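Local coordinates for protein N-acetyl-beta-D glucosaminidase (Rhizomucor miehei CAU432, PDB 4ZM6) that probably hydrolyses beta-N-acetylglucosaminides through a glycoside hydrolase family 3 domain and, in a GCN5-related region that binds acetyl-CoA, acetylates glucosamine, at residues Gly103-Ser107 with Ser108-Arg112. Sequence-based numbering, arbitrary orientation.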
ATOM      1  N   GLY A 103      19.707   9.102   0.011  1.00 50.03           N
ATOM      2  CA  GLY A 103      18.319   9.519   0.196  1.00 50.85           C
ATOM      3  C   GLY A 103      18.030  10.850  -0.475  1.00 50.76           C
ATOM      4  O   GLY A 103      17.029  11.006  -1.177  1.00 52.03           O
ATOM      5  N   ALA A 104      18.921  11.810  -0.258  1.00 50.56           N
ATOM      6  CA  ALA A 104      18.819  13.128  -0.880  1.00 50.46           C
ATOM      7  C   ALA A 104      18.937  13.031  -2.398  1.00 48.88           C
ATOM      8  O   ALA A 104      18.243  13.741  -3.128  1.00 45.42           O
ATOM      9  CB  ALA A 104      19.898  14.052  -0.328  1.00 51.05           C
ATOM     10  N   LEU A 105      19.835  12.153  -2.847  1.00 49.32           N
ATOM     11  CA  LEU A 105      20.022  11.840  -4.269  1.00 51.39           C
ATOM     12  C   LEU A 105      18.722  11.312  -4.882  1.00 49.29           C
ATOM     13  O   LEU A 105      18.307  11.745  -5.959  1.00 47.67           O
ATOM     14  CB  LEU A 105      21.144  10.805  -4.434  1.00 53.95           C
ATOM     15  CG  LEU A 105      21.951  10.836  -5.734  1.00 56.83           C
ATOM     16  CD1 LEU A 105      23.126   9.873  -5.623  1.00 57.28           C
ATOM     17  CD2 LEU A 105      21.092  10.507  -6.948  1.00 57.84           C
ATOM     18  N   GLY A 106      18.098  10.367  -4.185  1.00 48.18           N
ATOM     19  CA  GLY A 106      16.735   9.930  -4.488  1.00 48.61           C
ATOM     20  C   GLY A 106      16.577   8.858  -5.553  1.00 48.42           C
ATOM     21  O   GLY A 106      15.496   8.717  -6.122  1.00 49.23           O
ATOM     22  N   SER A 107      17.637   8.099  -5.820  1.00 48.38           N
ATOM     23  CA  SER A 107      17.590   7.031  -6.807  1.00 48.00           C
ATOM     24  C   SER A 107      17.990   5.704  -6.191  1.00 48.52           C
ATOM     25  O   SER A 107      19.151   5.501  -5.845  1.00 50.26           O
ATOM     26  CB  SER A 107      18.517   7.344  -7.986  1.00 50.10           C
ATOM     27  OG  SER A 107      18.710   6.197  -8.807  1.00 51.03           O
ATOM     28  N   SER A 108      17.021   4.798  -6.072  1.00 50.20           N
ATOM     29  CA  SER A 108      17.268   3.441  -5.588  1.00 49.20           C
ATOM     30  C   SER A 108      18.276   2.711  -6.473  1.00 48.63           C
ATOM     31  O   SER A 108      19.049   1.890  -5.986  1.00 47.38           O
ATOM     32  CB  SER A 108      15.960   2.652  -5.531  1.00 49.84           C
ATOM     33  OG  SER A 108      15.327   2.625  -6.800  1.00 50.37           O
ATOM     34  N   THR A 109      18.273   3.016  -7.770  1.00 48.15           N
ATOM     35  CA  THR A 109      19.250   2.431  -8.685  1.00 48.47           C
ATOM     36  C   THR A 109      20.669   2.840  -8.297  1.00 47.21           C
ATOM     37  O   THR A 109      21.571   2.000  -8.234  1.00 45.20           O
ATOM     38  CB  THR A 109      18.975   2.842 -10.143  1.00 49.21           C
ATOM     39  OG1 THR A 109      17.628   2.490 -10.492  1.00 50.02           O
ATOM     40  CG2 THR A 109      19.954   2.151 -11.096  1.00 48.10           C
ATOM     41  N   ALA A 110      20.853   4.129  -8.023  1.00 47.85           N
ATOM     42  CA  ALA A 110      22.145   4.648  -7.562  1.00 48.12           C
ATOM     43  C   ALA A 110      22.624   3.912  -6.307  1.00 48.31           C
ATOM     44  O   ALA A 110      23.763   3.449  -6.248  1.00 49.00           O
ATOM     45  CB  ALA A 110      22.058   6.147  -7.301  1.00 47.68           C
ATOM     46  N   ALA A 111      21.750   3.792  -5.312  1.00 47.54           N
ATOM     47  CA  ALA A 111      22.095   3.068  -4.095  1.00 48.74           C
ATOM     48  C   ALA A 111      22.445   1.617  -4.372  1.00 49.56           C
ATOM     49  O   ALA A 111      23.379   1.088  -3.775  1.00 49.15           O
ATOM     50  CB  ALA A 111      20.957   3.126  -3.099  1.00 48.61           C
ATOM     51  N   ARG A 112      21.677   0.975  -5.253  1.00 52.14           N
ATOM     52  CA  ARG A 112      21.909  -0.430  -5.593  1.00 53.60           C
ATOM     53  C   ARG A 112      23.317  -0.570  -6.132  1.00 52.63           C
ATOM     54  O   ARG A 112      24.083  -1.416  -5.670  1.00 51.77           O
ATOM     55  CB  ARG A 112      20.899  -0.924  -6.637  1.00 55.43           C
ATOM     56  CG  ARG A 112      21.056  -2.389  -7.041  1.00 56.15           C
ATOM     57  CD  ARG A 112      20.473  -2.658  -8.423  1.00 57.28           C
ATOM     58  NE  ARG A 112      21.200  -1.948  -9.479  1.00 59.02           N
ATOM     59  CZ  ARG A 112      20.792  -1.830 -10.745  1.00 60.23           C
ATOM     60  NH1 ARG A 112      19.652  -2.383 -11.152  1.00 62.91           N
ATOM     61  NH2 ARG A 112      21.532  -1.156 -11.615  1.00 58.92           N
TER
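A chi1 of 167° sets the S107 hydroxyl opposite its own amide nitrogen and beside the carbonyl carbon, and so points it forward to the first turn of helix 108-125, where OG accepts a nearly straight hydrogen bond from A110 N (3.1 Å, N-H...O angle 166°). This is a classic N-cap: the first turn of a helix has amide N-H groups with no preceding carbonyls to receive them, and a short serine side chain can stand in for one. The S107 carbonyl opens the regular helical pattern, its O taking the N-H of A111 at 3.2 Å. The small CB of A110 lies 3.7 Å from S107 OG, so alanine sits close beside the cap without bulk, while L105, the last residue of helix 99-105, brings CD1 to 4.2 Å from A110 CB, a light apolar contact bridging the two helices. Just past the end of helix 99-105, G106 has a positive phi (85°), a conformation that glycine adopts readily, and so lets the chain change direction before helix 108-125 begins. D633 OD2 also hydrogen-bonds the capping hydroxyl, D633 OD1 hydrogen-bonds T109 OG1, and E637 OE2 hydrogen-bonds S108 OG; these short hydroxyl side chains let the helix start meet the carboxylates of helix 627-642, close to T629 of the acetyl-CoA site, while S108 and A111 also touch helix 155-171.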